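Local coordinates for switch-activating protein 1 (Schizosaccharomyces pombe, PDB 5JDK) that binds and bends specific DNA sequences as a homodimer, acting in mating-type switching and in replication fork blockage at the ribosomal DNA, at residues 91-94 with 95-98. Numbering follows the deposited sequence.
Sequences VYEQ and RLAH
Tyr92 and Leu96 meet one turn apart in an i to i+4 contact near the C-terminal end of helix 78-98. This helix belongs to the DNA-binding part of the protein, and here it packs against helix 107-131. Leu96 lies across one face of the Tyr92 ring. Its CD1 makes a CH-pi contact, 4.0 Å from the ring centroid and 29° off the normal. CD1 sits 3.7 Å from Tyr92 CE1, while Leu96 CD2 reaches the phenol end, 3.7 Å from Tyr92 OH. Tyr92 CG stands anti to the backbone N (chi1 176°), which carries the ring forward along the helix and under the leucine methyls. The Tyr92 side chain also touches Asp113, Cys116 and Asp117, and Leu96 touches Lys120, so the pair faces helix 107-131.

Four successive i to i+4 backbone hydrogen bonds hold the turn. The first, Arg95 N to Val91 O, is 2.8 Å long. The last, His98 N to Gln94 O, is more bent, with an angle of 130° at the hydrogen. The His98 ring turns an edge to the same carbonyl, with CD2 3.0 Å from Gln94 O.

Charged residues lie beside this pair. Glu93 OE1 comes within 3.9 Å of Leu96 CD1, and its OE2 forms a salt bridge with Lys120. The aliphatic part of Arg95 passes Val91, CD to CG1 4.1 Å, before a bend at chi3. Arg95 NH2 then bridges to Asp113 and Glu109. Side-chain packing by Tyr92 and Leu96 and the outward salt bridges of Glu93 and Arg95 together join the end of helix 78-98 to helix 107-131.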
ATOM      1  N   VAL A  91      -7.096   7.244   1.935  1.00  6.56           N
ATOM      2  CA  VAL A  91      -6.689   8.388   2.739  1.00  6.47           C
ATOM      3  C   VAL A  91      -5.556   9.135   2.055  1.00  7.00           C
ATOM      4  O   VAL A  91      -5.533  10.368   2.056  1.00  6.79           O
ATOM      5  CB  VAL A  91      -6.336   7.944   4.169  1.00  7.49           C
ATOM      6  CG1 VAL A  91      -5.666   9.075   4.935  1.00  8.91           C
ATOM      7  CG2 VAL A  91      -7.599   7.473   4.878  1.00  9.67           C
ATOM      8  N   TYR A  92      -4.633   8.414   1.419  1.00  6.30           N
ATOM      9  CA  TYR A  92      -3.567   9.069   0.672  1.00  6.73           C
ATOM     10  C   TYR A  92      -4.124   9.976  -0.419  1.00  6.13           C
ATOM     11  O   TYR A  92      -3.678  11.121  -0.577  1.00  7.07           O
ATOM     12  CB  TYR A  92      -2.625   8.023   0.087  1.00  6.57           C
ATOM     13  CG  TYR A  92      -1.531   8.619  -0.782  1.00  6.81           C
ATOM     14  CD1 TYR A  92      -1.379   8.245  -2.110  1.00  8.76           C
ATOM     15  CD2 TYR A  92      -0.643   9.542  -0.261  1.00  7.35           C
ATOM     16  CE1 TYR A  92      -0.359   8.782  -2.894  1.00  8.99           C
ATOM     17  CE2 TYR A  92       0.365  10.096  -1.036  1.00  8.88           C
ATOM     18  CZ  TYR A  92       0.501   9.707  -2.349  1.00  9.06           C
ATOM     19  OH  TYR A  92       1.501  10.238  -3.137  1.00 11.59           O
ATOM     20  N   GLU A  93      -5.098   9.487  -1.191  1.00  7.12           N
ATOM     21  CA  GLU A  93      -5.677  10.338  -2.227  1.00  7.64           C
ATOM     22  C   GLU A  93      -6.356  11.560  -1.625  1.00  7.85           C
ATOM     23  O   GLU A  93      -6.309  12.654  -2.199  1.00  8.31           O
ATOM     24  CB  GLU A  93      -6.619   9.533  -3.118  1.00 10.32           C
ATOM     25  CG  GLU A  93      -5.899   8.489  -3.979  1.00 11.58           C
ATOM     26  CD  GLU A  93      -5.012   9.091  -5.056  1.00 14.79           C
ATOM     27  OE1 GLU A  93      -5.281  10.233  -5.488  1.00 18.54           O
ATOM     28  OE2 GLU A  93      -4.064   8.417  -5.487  1.00 16.44           O
ATOM     29  N   GLN A  94      -6.981  11.401  -0.463  1.00  7.52           N
ATOM     30  CA  GLN A  94      -7.558  12.561   0.216  1.00  7.64           C
ATOM     31  C   GLN A  94      -6.478  13.547   0.653  1.00  6.71           C
ATOM     32  O   GLN A  94      -6.641  14.773   0.510  1.00  7.87           O
ATOM     33  CB  GLN A  94      -8.409  12.087   1.389  1.00  8.75           C
ATOM     34  CG  GLN A  94      -9.623  11.311   0.886  1.00 14.16           C
ATOM     35  CD  GLN A  94     -10.413  10.615   1.968  1.00 33.02           C
ATOM     36  OE1 GLN A  94     -10.064  10.661   3.150  1.00 33.77           O
ATOM     37  NE2 GLN A  94     -11.496   9.958   1.561  1.00 32.21           N
ATOM     38  N   ARG A  95      -5.366  13.033   1.177  1.00  6.40           N
ATOM     39  CA  ARG A  95      -4.252  13.893   1.544  1.00  6.72           C
ATOM     40  C   ARG A  95      -3.723  14.640   0.330  1.00  6.66           C
ATOM     41  O   ARG A  95      -3.438  15.837   0.411  1.00  8.00           O
ATOM     42  CB  ARG A  95      -3.146  13.076   2.217  1.00  6.68           C
ATOM     43  CG  ARG A  95      -3.549  12.582   3.601  1.00  6.71           C
ATOM     44  CD  ARG A  95      -2.512  11.660   4.244  1.00  6.64           C
ATOM     45  NE  ARG A  95      -1.181  12.252   4.214  1.00  7.55           N
ATOM     46  CZ  ARG A  95      -0.798  13.268   4.974  1.00  7.17           C
ATOM     47  NH1 ARG A  95      -1.605  13.772   5.904  1.00  8.14           N
ATOM     48  NH2 ARG A  95       0.407  13.780   4.804  1.00  9.05           N
ATOM     49  N   LEU A  96      -3.603  13.973  -0.817  1.00  7.44           N
ATOM     50  CA  LEU A  96      -3.140  14.667  -2.015  1.00  8.73           C
ATOM     51  C   LEU A  96      -4.108  15.772  -2.395  1.00  9.05           C
ATOM     52  O   LEU A  96      -3.692  16.879  -2.770  1.00 10.19           O
ATOM     53  CB  LEU A  96      -2.994  13.687  -3.180  1.00  9.72           C
ATOM     54  CG  LEU A  96      -1.853  12.680  -3.097  1.00  9.78           C
ATOM     55  CD1 LEU A  96      -1.870  11.792  -4.326  1.00 10.73           C
ATOM     56  CD2 LEU A  96      -0.518  13.372  -2.975  1.00 12.64           C
ATOM     57  N   ALA A  97      -5.407  15.490  -2.314  1.00  8.73           N
ATOM     58  CA  ALA A  97      -6.402  16.477  -2.706  1.00  9.99           C
ATOM     59  C   ALA A  97      -6.407  17.671  -1.767  1.00  9.80           C
ATOM     60  O   ALA A  97      -6.804  18.771  -2.170  1.00 12.44           O
ATOM     61  CB  ALA A  97      -7.787  15.839  -2.725  1.00 11.76           C
ATOM     62  N   HIS A  98      -5.994  17.484  -0.521  1.00  9.23           N
ATOM     63  CA  HIS A  98      -6.074  18.553   0.455  1.00 10.78           C
ATOM     64  C   HIS A  98      -4.723  19.174   0.776  1.00  9.50           C
ATOM     65  O   HIS A  98      -4.662  20.075   1.624  1.00 12.45           O
ATOM     66  CB  HIS A  98      -6.843  18.066   1.681  1.00 14.41           C
ATOM     67  CG  HIS A  98      -8.283  17.779   1.375  1.00 20.33           C
ATOM     68  ND1 HIS A  98      -9.204  18.781   1.152  1.00 32.44           N
ATOM     69  CD2 HIS A  98      -8.944  16.613   1.180  1.00 29.99           C
ATOM     70  CE1 HIS A  98     -10.379  18.244   0.873  1.00 37.48           C
ATOM     71  NE2 HIS A  98     -10.248  16.929   0.882  1.00 34.83           N
TER